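Local structure of F-BAR domain only protein 1 (5JP2) at residues Ala143-Ser148 and Val245-Ser250; Val179-Pro184 and Leu207-Ala212. The protein probably acts at an early step of clathrin-mediated endocytosis, its mu homology domain binding a peptide of the endocytic protein Eps15. All coordinates share one frame; numbering follows the deposited sequence.

Both contacts lie within the mu homology domain. Following the chain, the first segment met is 143-148, at the start of strand 145-154; its partner 245-250 arrives 97 residues later, so contact 1 closes the larger loop. Contact 2 falls wholly within that loop, pairing strand 179-184 with 207-212 after a much shorter excursion of 22 intervening residues. The two play different parts: contact 1 joins two sheets through apolar side chains, whereas contact 2 is a backbone pairing within one of them. Strands 242-250 and 179-184 are neighbours in that sheet, and the contact centres are about 12 Å apart.

Contact 1 of 2, residues Ala143-Ser148 and Val245-Ser250; sequences APLLLS and VQFVGS
L145 reaches across from strand 145-148 to V245 and F247, two residues of strand 245-250 whose side chains face it. CB of L145 already lies 4.0 Å from CE2 of the F247 ring. With CG anti to the backbone N (chi1 -176°), the chain then runs out beside the phenyl group in the direction opposite to that of the F247 side chain. At the tip the CD2 methyl does the rest of the touching: it sits 3.8 Å from CG1 of V245 and 4.0 Å from CE2 of F247, filling the angle between the valine and the ring. The valine is met almost at a right angle.

V245 is shared between two leucines, one for each methyl. While CG1 takes L145, CG2 packs 3.6 Å from CD1 of L147, and these two side chains run past each other in opposite senses. At the other end, CG of P144 approaches the far end of the phenyl group obliquely, 3.8 Å from CZ of F247. The ring is thus touched at CZ by the proline and at CE2 by the leucine, while Y280 meets it edge-to-face.

No hydrogen bond joins the segments. Their strand axes are 10.4 Å apart at 171°, nearly antiparallel, a separation that belongs to facing sheets of a beta sandwich and leaves the five interlocking side chains buried between them. Strand 145-154 is the edge of its four-stranded sheet and pairs with strand 157-166, whose C166 also packs on L145. Opposite, strand 242-250 runs between strands 266-283 and 179-184, and V248 of this strand packs on an aromatic side chain of the bound peptide.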
ATOM      1  N   ALA B 143       3.436  11.493  -4.339  1.00 43.19           N
ATOM      2  CA  ALA B 143       4.329  10.753  -3.468  1.00 35.31           C
ATOM      3  C   ALA B 143       4.221  11.270  -2.053  1.00 36.70           C
ATOM      4  O   ALA B 143       4.367  12.472  -1.832  1.00 48.56           O
ATOM      5  CB  ALA B 143       5.769  10.876  -3.946  1.00 35.44           C
ATOM      6  N   PRO B 144       3.977  10.411  -1.072  1.00 32.33           N
ATOM      7  CA  PRO B 144       3.808  10.903   0.297  1.00 27.11           C
ATOM      8  C   PRO B 144       5.069  11.488   0.899  1.00 31.14           C
ATOM      9  O   PRO B 144       4.991  12.374   1.759  1.00 36.32           O
ATOM     10  CB  PRO B 144       3.354   9.655   1.057  1.00 36.56           C
ATOM     11  CG  PRO B 144       3.821   8.537   0.265  1.00 37.03           C
ATOM     12  CD  PRO B 144       3.807   8.958  -1.159  1.00 32.04           C
ATOM     13  N   LEU B 145       6.231  11.024   0.489  1.00 40.62           N
ATOM     14  CA  LEU B 145       7.484  11.476   1.060  1.00 21.51           C
ATOM     15  C   LEU B 145       8.357  12.011  -0.064  1.00 27.06           C
ATOM     16  O   LEU B 145       8.702  11.277  -0.993  1.00 28.44           O
ATOM     17  CB  LEU B 145       8.162  10.332   1.806  1.00 25.30           C
ATOM     18  CG  LEU B 145       9.447  10.653   2.539  1.00 21.28           C
ATOM     19  CD1 LEU B 145       9.194  11.673   3.589  1.00 21.14           C
ATOM     20  CD2 LEU B 145      10.045   9.414   3.127  1.00 25.27           C
ATOM     21  N   LEU B 146       8.674  13.289   0.000  1.00 29.70           N
ATOM     22  CA  LEU B 146       9.488  13.933  -1.010  1.00 31.09           C
ATOM     23  C   LEU B 146      10.949  13.785  -0.641  1.00 33.18           C
ATOM     24  O   LEU B 146      11.320  14.025   0.503  1.00 32.34           O
ATOM     25  CB  LEU B 146       9.126  15.401  -1.139  1.00 41.92           C
ATOM     26  CG  LEU B 146       8.284  15.641  -2.372  1.00 46.47           C
ATOM     27  CD1 LEU B 146       6.950  14.980  -2.188  1.00 41.15           C
ATOM     28  CD2 LEU B 146       8.157  17.120  -2.643  1.00 58.19           C
ATOM     29  N   LEU B 147      11.763  13.367  -1.606  1.00 30.86           N
ATOM     30  CA  LEU B 147      13.185  13.147  -1.403  1.00 21.68           C
ATOM     31  C   LEU B 147      14.007  14.028  -2.330  1.00 27.52           C
ATOM     32  O   LEU B 147      13.680  14.175  -3.509  1.00 34.04           O
ATOM     33  CB  LEU B 147      13.565  11.696  -1.657  1.00 24.05           C
ATOM     34  CG  LEU B 147      12.753  10.622  -0.963  1.00 22.20           C
ATOM     35  CD1 LEU B 147      13.333   9.282  -1.268  1.00 17.97           C
ATOM     36  CD2 LEU B 147      12.696  10.883   0.512  1.00 21.75           C
ATOM     37  N   SER B 148      15.071  14.621  -1.794  1.00 31.12           N
ATOM     38  CA  SER B 148      16.075  15.305  -2.603  1.00 28.61           C
ATOM     39  C   SER B 148      17.460  14.905  -2.132  1.00 28.90           C
ATOM     40  O   SER B 148      17.858  15.250  -1.017  1.00 35.64           O
ATOM     41  CB  SER B 148      15.908  16.816  -2.524  1.00 34.00           C
ATOM     42  OG  SER B 148      16.903  17.460  -3.286  1.00 51.81           O
ATOM     43  N   VAL B 245      14.411   4.307   0.514  1.00 33.45           N
ATOM     44  CA  VAL B 245      13.593   4.588   1.685  1.00 17.23           C
ATOM     45  C   VAL B 245      12.492   3.546   1.801  1.00 24.11           C
ATOM     46  O   VAL B 245      11.859   3.172   0.811  1.00 32.70           O
ATOM     47  CB  VAL B 245      12.989   5.999   1.629  1.00 22.31           C
ATOM     48  CG1 VAL B 245      12.253   6.305   2.911  1.00 30.66           C
ATOM     49  CG2 VAL B 245      14.076   7.011   1.404  1.00 29.30           C
ATOM     50  N   GLN B 246      12.242   3.115   3.028  1.00 31.89           N
ATOM     51  CA  GLN B 246      11.210   2.147   3.341  1.00 22.86           C
ATOM     52  C   GLN B 246      10.280   2.732   4.384  1.00 28.44           C
ATOM     53  O   GLN B 246      10.729   3.379   5.326  1.00 31.47           O
ATOM     54  CB  GLN B 246      11.827   0.850   3.840  1.00 28.76           C
ATOM     55  CG  GLN B 246      12.793   0.276   2.831  1.00 40.27           C
ATOM     56  CD  GLN B 246      13.392  -1.011   3.283  1.00 37.41           C
ATOM     57  OE1 GLN B 246      13.750  -1.163   4.441  1.00 42.11           O
ATOM     58  NE2 GLN B 246      13.558  -1.935   2.360  1.00 56.17           N
ATOM     59  N   PHE B 247       8.988   2.509   4.211  1.00 30.31           N
ATOM     60  CA  PHE B 247       8.025   2.906   5.222  1.00 30.53           C
ATOM     61  C   PHE B 247       6.724   2.161   4.987  1.00 28.83           C
ATOM     62  O   PHE B 247       6.544   1.482   3.977  1.00 38.74           O
ATOM     63  CB  PHE B 247       7.815   4.427   5.237  1.00 21.26           C
ATOM     64  CG  PHE B 247       7.340   5.011   3.933  1.00 31.96           C
ATOM     65  CD1 PHE B 247       6.022   4.850   3.506  1.00 26.78           C
ATOM     66  CD2 PHE B 247       8.201   5.779   3.162  1.00 27.78           C
ATOM     67  CE1 PHE B 247       5.592   5.398   2.316  1.00 17.72           C
ATOM     68  CE2 PHE B 247       7.777   6.342   1.976  1.00 20.18           C
ATOM     69  CZ  PHE B 247       6.457   6.154   1.558  1.00 24.03           C
ATOM     70  N   VAL B 248       5.792   2.356   5.919  1.00 31.99           N
ATOM     71  CA  VAL B 248       4.545   1.618   6.007  1.00 25.68           C
ATOM     72  C   VAL B 248       3.516   2.613   6.509  1.00 28.24           C
ATOM     73  O   VAL B 248       3.852   3.621   7.123  1.00 35.04           O
ATOM     74  CB  VAL B 248       4.672   0.395   6.958  1.00 44.99           C
ATOM     75  CG1 VAL B 248       3.337  -0.184   7.333  1.00 62.96           C
ATOM     76  CG2 VAL B 248       5.518  -0.673   6.338  1.00 33.02           C
ATOM     77  N   GLY B 249       2.252   2.333   6.239  1.00 34.50           N
ATOM     78  CA  GLY B 249       1.172   3.170   6.712  1.00 34.38           C
ATOM     79  C   GLY B 249      -0.088   2.346   6.839  1.00 31.90           C
ATOM     80  O   GLY B 249      -0.168   1.218   6.363  1.00 32.87           O
ATOM     81  N   SER B 250      -1.053   2.900   7.559  1.00 35.58           N
ATOM     82  CA  SER B 250      -2.330   2.239   7.744  1.00 35.44           C
ATOM     83  C   SER B 250      -3.377   3.306   7.952  1.00 30.98           C
ATOM     84  O   SER B 250      -3.077   4.385   8.457  1.00 43.00           O
ATOM     85  CB  SER B 250      -2.321   1.293   8.938  1.00 33.46           C
ATOM     86  OG  SER B 250      -2.103   2.041  10.107  1.00 59.82           O
TER

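Contact 2 of 2, residues Val179-Pro184 and Leu207-Ala212; sequences VQVLLP and LLWKLA
V181 holds CG1 anti to its backbone N (chi1 179°), and W209 holds CG anti to its carbonyl carbon (chi1 -72°); these settings bring the valine methyl to 4.0 Å from CE3 of the indole, the two side chains meeting at a slant. The same indole presents its edge to L183, the next residue of that strand on the same face, whose CB lies 4.0 Å from CZ3 of W209. V181 uses its second methyl differently: CG2 touches CD1 of L211, and that leucine methyl is also 3.6 Å from CG1 of V179, so L211 bridges two valines.

The backbones beneath form a regular antiparallel pair, with V181-W209 and L183-L207 as hydrogen-bonded pairs and Q180-K210 and L182-L208 as non-hydrogen-bonded ones. The bonds between V181 and W209 are reciprocal, both 2.9 Å from N to O and both in the carbonyl plane. L211 N continues the pattern to V179 O at 3.0 Å, although here the donor stands 37° out of the carbonyl plane. Beside this bond a water accepts from V179 N and donates to L211 O, joining the two backbones a second time.

These strands belong to the large mixed sheet of the mu homology domain, where 179-184 lies between 242-250 and 206-210, and 206-210 in turn adjoins 199-201. Side chains of V181, L183, L207 and W209 share one face, directed into the interior of the domain: L207 and W209 meet A228, and V181 meets L162. The indole nitrogen NE1 of W209 is satisfied by P196 O.

On the reverse face L182 and L208 run side by side in the same direction, their CD2 and CD1 methyls, respectively, 3.5 Å apart. L208 CD1 also packs against the aliphatic part of Q180, at 3.9 Å from CG.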
ATOM      1  N   VAL B 179      10.123   3.621   9.305  1.00 29.95           N
ATOM      2  CA  VAL B 179      10.852   4.411   8.329  1.00 21.69           C
ATOM      3  C   VAL B 179      12.338   4.091   8.408  1.00 24.03           C
ATOM      4  O   VAL B 179      12.949   4.189   9.470  1.00 40.43           O
ATOM      5  CB  VAL B 179      10.603   5.910   8.534  1.00 26.75           C
ATOM      6  CG1 VAL B 179      11.280   6.702   7.428  1.00 24.11           C
ATOM      7  CG2 VAL B 179       9.120   6.192   8.556  1.00 26.96           C
ATOM      8  N   GLN B 180      12.912   3.708   7.275  1.00 32.49           N
ATOM      9  CA  GLN B 180      14.324   3.399   7.142  1.00 27.20           C
ATOM     10  C   GLN B 180      14.886   4.070   5.897  1.00 24.05           C
ATOM     11  O   GLN B 180      14.200   4.217   4.893  1.00 32.53           O
ATOM     12  CB  GLN B 180      14.560   1.899   7.023  1.00 34.56           C
ATOM     13  CG  GLN B 180      14.285   1.095   8.248  1.00 33.39           C
ATOM     14  CD  GLN B 180      14.666  -0.350   8.056  1.00 39.64           C
ATOM     15  OE1 GLN B 180      15.045  -0.753   6.965  1.00 53.24           O
ATOM     16  NE2 GLN B 180      14.579  -1.137   9.113  1.00 44.62           N
ATOM     17  N   VAL B 181      16.159   4.422   5.947  1.00 29.30           N
ATOM     18  CA  VAL B 181      16.861   4.969   4.800  1.00 32.30           C
ATOM     19  C   VAL B 181      18.107   4.136   4.597  1.00 29.17           C
ATOM     20  O   VAL B 181      18.887   3.946   5.531  1.00 36.13           O
ATOM     21  CB  VAL B 181      17.225   6.450   4.979  1.00 25.27           C
ATOM     22  CG1 VAL B 181      17.995   6.967   3.750  1.00 21.88           C
ATOM     23  CG2 VAL B 181      15.984   7.251   5.197  1.00 24.51           C
ATOM     24  N   LEU B 182      18.294   3.654   3.378  1.00 28.43           N
ATOM     25  CA  LEU B 182      19.352   2.717   3.045  1.00 23.97           C
ATOM     26  C   LEU B 182      20.248   3.325   1.982  1.00 31.20           C
ATOM     27  O   LEU B 182      19.772   3.728   0.917  1.00 38.80           O
ATOM     28  CB  LEU B 182      18.766   1.400   2.552  1.00 37.43           C
ATOM     29  CG  LEU B 182      17.783   0.752   3.524  1.00 38.74           C
ATOM     30  CD1 LEU B 182      16.898  -0.234   2.821  1.00 53.73           C
ATOM     31  CD2 LEU B 182      18.554   0.070   4.597  1.00 46.10           C
ATOM     32  N   LEU B 183      21.531   3.411   2.281  1.00 29.78           N
ATOM     33  CA  LEU B 183      22.543   3.835   1.319  1.00 30.42           C
ATOM     34  C   LEU B 183      23.532   2.691   1.144  1.00 39.91           C
ATOM     35  O   LEU B 183      24.269   2.370   2.090  1.00 42.82           O
ATOM     36  CB  LEU B 183      23.249   5.100   1.795  1.00 27.66           C
ATOM     37  CG  LEU B 183      24.465   5.565   1.008  1.00 32.29           C
ATOM     38  CD1 LEU B 183      24.104   5.923  -0.419  1.00 36.46           C
ATOM     39  CD2 LEU B 183      25.062   6.739   1.704  1.00 44.83           C
ATOM     40  N   PRO B 184      23.591   2.033  -0.015  1.00 47.67           N
ATOM     41  CA  PRO B 184      24.558   0.943  -0.162  1.00 52.97           C
ATOM     42  C   PRO B 184      25.970   1.491  -0.230  1.00 40.13           C
ATOM     43  O   PRO B 184      26.223   2.520  -0.851  1.00 39.96           O
ATOM     44  CB  PRO B 184      24.133   0.273  -1.471  1.00 48.61           C
ATOM     45  CG  PRO B 184      23.478   1.319  -2.216  1.00 43.23           C
ATOM     46  CD  PRO B 184      22.816   2.236  -1.244  1.00 47.97           C
ATOM     47  N   LEU B 207      24.485   1.301   4.408  1.00 33.82           N
ATOM     48  CA  LEU B 207      24.258   2.131   5.579  1.00 31.00           C
ATOM     49  C   LEU B 207      22.772   2.207   5.905  1.00 34.68           C
ATOM     50  O   LEU B 207      21.936   2.357   5.011  1.00 44.54           O
ATOM     51  CB  LEU B 207      24.779   3.538   5.334  1.00 33.32           C
ATOM     52  CG  LEU B 207      26.263   3.758   5.481  1.00 37.57           C
ATOM     53  CD1 LEU B 207      26.556   5.197   5.156  1.00 53.72           C
ATOM     54  CD2 LEU B 207      26.645   3.442   6.893  1.00 35.76           C
ATOM     55  N   LEU B 208      22.443   2.087   7.187  1.00 35.36           N
ATOM     56  CA  LEU B 208      21.063   2.076   7.651  1.00 28.38           C
ATOM     57  C   LEU B 208      20.801   3.201   8.634  1.00 35.28           C
ATOM     58  O   LEU B 208      21.427   3.265   9.693  1.00 41.75           O
ATOM     59  CB  LEU B 208      20.725   0.750   8.321  1.00 33.30           C
ATOM     60  CG  LEU B 208      19.351   0.694   8.993  1.00 46.09           C
ATOM     61  CD1 LEU B 208      18.208   0.864   8.011  1.00 47.49           C
ATOM     62  CD2 LEU B 208      19.188  -0.595   9.763  1.00 42.55           C
ATOM     63  N   TRP B 209      19.876   4.084   8.282  1.00 48.90           N
ATOM     64  CA  TRP B 209      19.291   5.032   9.217  1.00 27.76           C
ATOM     65  C   TRP B 209      17.891   4.565   9.584  1.00 31.67           C
ATOM     66  O   TRP B 209      17.099   4.226   8.703  1.00 41.40           O
ATOM     67  CB  TRP B 209      19.215   6.433   8.628  1.00 38.23           C
ATOM     68  CG  TRP B 209      20.518   7.134   8.506  1.00 30.47           C
ATOM     69  CD1 TRP B 209      21.143   7.878   9.452  1.00 27.31           C
ATOM     70  CD2 TRP B 209      21.338   7.192   7.344  1.00 34.84           C
ATOM     71  NE1 TRP B 209      22.308   8.389   8.956  1.00 39.60           N
ATOM     72  CE2 TRP B 209      22.451   7.982   7.661  1.00 35.86           C
ATOM     73  CE3 TRP B 209      21.243   6.639   6.070  1.00 32.21           C
ATOM     74  CZ2 TRP B 209      23.462   8.232   6.753  1.00 38.86           C
ATOM     75  CZ3 TRP B 209      22.235   6.902   5.168  1.00 28.17           C
ATOM     76  CH2 TRP B 209      23.334   7.690   5.510  1.00 35.43           C
ATOM     77  N   LYS B 210      17.578   4.580  10.868  1.00 32.53           N
ATOM     78  CA  LYS B 210      16.219   4.375  11.344  1.00 33.23           C
ATOM     79  C   LYS B 210      15.664   5.728  11.749  1.00 34.50           C
ATOM     80  O   LYS B 210      16.240   6.403  12.603  1.00 38.89           O
ATOM     81  CB  LYS B 210      16.175   3.420  12.534  1.00 42.66           C
ATOM     82  CG  LYS B 210      16.571   1.999  12.244  1.00 51.22           C
ATOM     83  CD  LYS B 210      16.284   1.133  13.452  1.00 59.97           C
ATOM     84  CE  LYS B 210      16.616  -0.318  13.201  1.00 67.84           C
ATOM     85  NZ  LYS B 210      16.343  -1.144  14.406  1.00113.65           N
ATOM     86  N   LEU B 211      14.532   6.098  11.178  1.00 34.46           N
ATOM     87  CA  LEU B 211      13.948   7.404  11.394  1.00 32.41           C
ATOM     88  C   LEU B 211      12.730   7.282  12.291  1.00 32.25           C
ATOM     89  O   LEU B 211      12.068   6.248  12.326  1.00 33.25           O
ATOM     90  CB  LEU B 211      13.533   8.042  10.071  1.00 37.53           C
ATOM     91  CG  LEU B 211      14.629   8.314   9.054  1.00 28.79           C
ATOM     92  CD1 LEU B 211      14.052   8.993   7.862  1.00 37.78           C
ATOM     93  CD2 LEU B 211      15.669   9.189   9.674  1.00 45.84           C
ATOM     94  N   ALA B 212      12.454   8.341  13.034  1.00 36.61           N
ATOM     95  CA  ALA B 212      11.231   8.378  13.806  1.00 38.27           C
ATOM     96  C   ALA B 212      10.044   8.413  12.857  1.00 41.79           C
ATOM     97  O   ALA B 212      10.178   8.754  11.686  1.00 35.48           O
ATOM     98  CB  ALA B 212      11.205   9.599  14.721  1.00 32.08           C
TER
HETATM   99  O   HOH W   1       9.585   5.125  11.938  1.00 28.20           O